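Long-range contact in cortical-lytic enzyme (Bacillus cereus, PDB 4S3J), which acts as an N-acetylglucosaminidase of glycosyl hydrolase family 18, helping degrade partially broken-down cortex peptidoglycan during spore germination: residues A[274-285]-A[317-327]. Sequence-based numbering, arbitrary orientation.
Sequences QIVDFVVIMTYD and KIMMGQNLYGF
Val279 to Ile281 pair in parallel with Ile318 to Met320, the strand axes 25° apart, through a ladder running from Val279 N to Lys317 O (2.9 Å) up to Gly321 N on Ile281 O (2.8 Å). Ile281 O also accepts from Thr283 N, as the chain leaves the strand in tight inverse gamma turns. Before the first rung, the extended chain of Lys317 lies along the carbonyl of Asp277, long enough for NZ to donate to Val276 O (2.7 Å) and to Gly273 O, near the C-terminal end of helix 269-275. On the sheet face of Val280, chi1 of Met319 (-53°) sets CG 3.7 Å from Phe278 CD1, and the flexible chain bends at chi2 (-68°), its sulfur approaching the ring obliquely in a Met-aromatic contact. The opposite face is aliphatic: branched Ile281 and Ile318 meet, CD1 to CG2, at 4.0 Å, and both pack on helix 299-312. Gly321, lacking a side chain, lets Ile281 O and the Tyr284 ring edge approach its backbone, while Thr283 OG1 donates to a lone pair of Gly321 O (2.8 Å). Farther on, Tyr325 OH donates to Asp285 OD1 (2.7 Å) from above the carboxylate plane. Helix 299-312 connects the strands in a beta-alpha-beta unit of the family 18 TIM barrel; the loop after strand 278-281 places Tyr284 about 7 Å, side chain to side chain, from Glu220, the probable proton donor.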
# COMPACT_ATOMS: atom_id res chain seq x y z
N GLN A 274 -15.63 -0.43 16.77
CA GLN A 274 -16.38 0.40 17.68
C GLN A 274 -15.47 1.24 18.59
O GLN A 274 -15.89 2.26 19.14
CB GLN A 274 -17.32 -0.49 18.51
CG GLN A 274 -18.44 0.26 19.20
CD GLN A 274 -19.50 -0.67 19.76
OE1 GLN A 274 -19.67 -1.80 19.28
NE2 GLN A 274 -20.21 -0.21 20.78
N ILE A 275 -14.24 0.77 18.79
CA ILE A 275 -13.31 1.41 19.71
C ILE A 275 -12.32 2.35 19.03
O ILE A 275 -12.09 3.46 19.49
CB ILE A 275 -12.51 0.35 20.48
CG1 ILE A 275 -13.45 -0.59 21.25
CG2 ILE A 275 -11.53 1.01 21.45
CD1 ILE A 275 -12.81 -1.87 21.72
N VAL A 276 -11.68 1.88 17.97
CA VAL A 276 -10.54 2.61 17.40
C VAL A 276 -10.92 3.71 16.40
O VAL A 276 -12.05 3.79 15.92
CB VAL A 276 -9.56 1.62 16.71
CG1 VAL A 276 -9.17 0.48 17.65
CG2 VAL A 276 -10.16 1.09 15.42
N ASP A 277 -9.96 4.59 16.10
CA ASP A 277 -10.15 5.63 15.10
C ASP A 277 -10.01 5.10 13.69
O ASP A 277 -10.75 5.51 12.80
CB ASP A 277 -9.17 6.78 15.36
CG ASP A 277 -9.50 7.54 16.63
OD1 ASP A 277 -10.43 8.37 16.58
OD2 ASP A 277 -8.87 7.27 17.68
N PHE A 278 -9.06 4.20 13.47
CA PHE A 278 -8.97 3.50 12.20
C PHE A 278 -8.24 2.18 12.33
O PHE A 278 -7.58 1.92 13.35
CB PHE A 278 -8.29 4.38 11.14
CG PHE A 278 -6.84 4.70 11.39
CD1 PHE A 278 -5.83 3.83 10.95
CD2 PHE A 278 -6.47 5.88 11.98
CE1 PHE A 278 -4.48 4.15 11.15
CE2 PHE A 278 -5.14 6.21 12.17
CZ PHE A 278 -4.14 5.34 11.75
N VAL A 279 -8.45 1.32 11.34
CA VAL A 279 -7.77 0.03 11.23
C VAL A 279 -6.98 -0.02 9.94
O VAL A 279 -7.35 0.61 8.94
CB VAL A 279 -8.75 -1.17 11.26
CG1 VAL A 279 -9.52 -1.23 12.59
CG2 VAL A 279 -9.73 -1.12 10.10
N VAL A 280 -5.89 -0.78 9.99
CA VAL A 280 -5.10 -1.13 8.81
C VAL A 280 -5.30 -2.62 8.55
O VAL A 280 -4.89 -3.46 9.35
CB VAL A 280 -3.60 -0.81 9.00
CG1 VAL A 280 -2.80 -1.33 7.82
CG2 VAL A 280 -3.39 0.69 9.13
N ILE A 281 -5.97 -2.94 7.44
CA ILE A 281 -6.25 -4.33 7.10
C ILE A 281 -5.20 -4.81 6.13
O ILE A 281 -4.95 -4.17 5.11
CB ILE A 281 -7.66 -4.52 6.49
CG1 ILE A 281 -8.72 -3.85 7.38
CG2 ILE A 281 -7.95 -6.01 6.28
CD1 ILE A 281 -10.15 -4.06 6.93
N MET A 282 -4.57 -5.93 6.46
CA MET A 282 -3.46 -6.45 5.67
C MET A 282 -3.95 -7.18 4.42
O MET A 282 -3.80 -8.41 4.28
CB MET A 282 -2.58 -7.35 6.53
CG MET A 282 -1.87 -6.58 7.61
SD MET A 282 -0.71 -7.56 8.57
CE MET A 282 -1.84 -8.77 9.28
N THR A 283 -4.51 -6.41 3.50
CA THR A 283 -5.05 -6.92 2.24
C THR A 283 -3.93 -7.17 1.21
O THR A 283 -3.88 -6.55 0.14
CB THR A 283 -6.12 -5.96 1.69
OG1 THR A 283 -5.75 -4.60 1.99
CG2 THR A 283 -7.48 -6.23 2.32
N TYR A 284 -3.02 -8.08 1.56
CA TYR A 284 -1.95 -8.49 0.67
C TYR A 284 -1.45 -9.86 1.10
O TYR A 284 -1.94 -10.40 2.09
CB TYR A 284 -0.85 -7.43 0.64
CG TYR A 284 -0.40 -6.91 1.98
CD1 TYR A 284 0.38 -7.69 2.80
CD2 TYR A 284 -0.76 -5.64 2.42
CE1 TYR A 284 0.80 -7.24 4.03
CE2 TYR A 284 -0.33 -5.18 3.66
CZ TYR A 284 0.45 -5.99 4.45
OH TYR A 284 0.90 -5.57 5.68
N ASP A 285 -0.51 -10.43 0.34
CA ASP A 285 0.10 -11.76 0.57
C ASP A 285 -0.84 -12.96 0.32
O ASP A 285 -0.79 -13.95 1.05
CB ASP A 285 0.68 -11.87 1.98
CG ASP A 285 1.91 -11.02 2.16
OD1 ASP A 285 2.53 -10.64 1.13
OD2 ASP A 285 2.28 -10.74 3.32
N LYS A 317 -13.30 4.31 8.64
CA LYS A 317 -12.28 3.79 9.53
C LYS A 317 -11.33 2.80 8.84
O LYS A 317 -10.34 2.38 9.43
CB LYS A 317 -12.91 3.09 10.73
CG LYS A 317 -13.63 4.03 11.64
CD LYS A 317 -13.88 3.38 13.01
CE LYS A 317 -14.60 4.36 13.96
NZ LYS A 317 -14.73 3.84 15.35
N ILE A 318 -11.64 2.43 7.61
CA ILE A 318 -10.88 1.37 6.94
C ILE A 318 -9.71 1.92 6.10
O ILE A 318 -9.92 2.72 5.18
CB ILE A 318 -11.80 0.51 6.03
CG1 ILE A 318 -12.87 -0.17 6.87
CG2 ILE A 318 -10.96 -0.54 5.27
CD1 ILE A 318 -14.01 -0.79 6.07
N MET A 319 -8.51 1.46 6.44
CA MET A 319 -7.32 1.71 5.63
C MET A 319 -6.95 0.41 4.94
O MET A 319 -6.66 -0.59 5.60
CB MET A 319 -6.14 2.22 6.48
CG MET A 319 -6.44 3.43 7.35
SD MET A 319 -6.74 4.93 6.36
CE MET A 319 -7.89 5.81 7.43
N MET A 320 -6.98 0.43 3.62
CA MET A 320 -6.63 -0.73 2.80
C MET A 320 -5.13 -0.93 2.74
O MET A 320 -4.40 -0.06 2.25
CB MET A 320 -7.19 -0.55 1.38
CG MET A 320 -6.89 -1.72 0.43
SD MET A 320 -7.37 -1.33 -1.28
CE MET A 320 -6.08 -0.19 -1.73
N GLY A 321 -4.66 -2.08 3.21
CA GLY A 321 -3.25 -2.42 3.09
C GLY A 321 -2.85 -2.63 1.64
O GLY A 321 -3.60 -3.23 0.87
N GLN A 322 -1.70 -2.08 1.26
CA GLN A 322 -1.19 -2.23 -0.10
C GLN A 322 0.30 -2.51 -0.11
O GLN A 322 1.08 -1.72 0.39
CB GLN A 322 -1.47 -0.96 -0.90
CG GLN A 322 -0.98 -1.03 -2.34
CD GLN A 322 -1.69 -2.11 -3.15
OE1 GLN A 322 -2.92 -2.21 -3.14
NE2 GLN A 322 -0.91 -2.93 -3.84
N ASN A 323 0.68 -3.63 -0.72
CA ASN A 323 2.08 -3.98 -0.92
C ASN A 323 2.70 -3.11 -2.00
O ASN A 323 2.04 -2.82 -3.02
CB ASN A 323 2.20 -5.45 -1.32
CG ASN A 323 1.36 -5.78 -2.53
OD1 ASN A 323 0.12 -5.74 -2.48
ND2 ASN A 323 2.02 -6.06 -3.66
N LEU A 324 3.95 -2.71 -1.79
CA LEU A 324 4.71 -2.08 -2.87
C LEU A 324 5.66 -3.09 -3.53
O LEU A 324 6.20 -2.83 -4.62
CB LEU A 324 5.48 -0.87 -2.32
CG LEU A 324 4.61 0.34 -1.93
CD1 LEU A 324 5.47 1.40 -1.24
CD2 LEU A 324 3.93 0.90 -3.14
N TYR A 325 5.84 -4.24 -2.88
CA TYR A 325 6.74 -5.28 -3.37
C TYR A 325 6.04 -6.29 -4.27
O TYR A 325 4.82 -6.49 -4.18
CB TYR A 325 7.37 -6.04 -2.18
CG TYR A 325 6.31 -6.60 -1.25
CD1 TYR A 325 5.79 -5.83 -0.20
CD2 TYR A 325 5.81 -7.90 -1.42
CE1 TYR A 325 4.81 -6.33 0.63
CE2 TYR A 325 4.83 -8.40 -0.56
CZ TYR A 325 4.34 -7.62 0.45
OH TYR A 325 3.36 -8.10 1.26
N GLY A 326 6.83 -6.92 -5.14
CA GLY A 326 6.43 -8.14 -5.82
C GLY A 326 7.39 -9.24 -5.38
O GLY A 326 8.23 -9.02 -4.50
N PHE A 327 7.27 -10.42 -6.00
CA PHE A 327 8.20 -11.52 -5.74
C PHE A 327 8.68 -12.15 -7.04
O PHE A 327 7.95 -12.16 -8.04
CB PHE A 327 7.56 -12.62 -4.89
CG PHE A 327 7.32 -12.22 -3.45
CD1 PHE A 327 8.38 -12.01 -2.59
CD2 PHE A 327 6.04 -12.06 -2.99
CE1 PHE A 327 8.16 -11.64 -1.25
CE2 PHE A 327 5.80 -11.69 -1.67
CZ PHE A 327 6.87 -11.48 -0.81
O HOH W 1 -4.52 -4.49 -1.80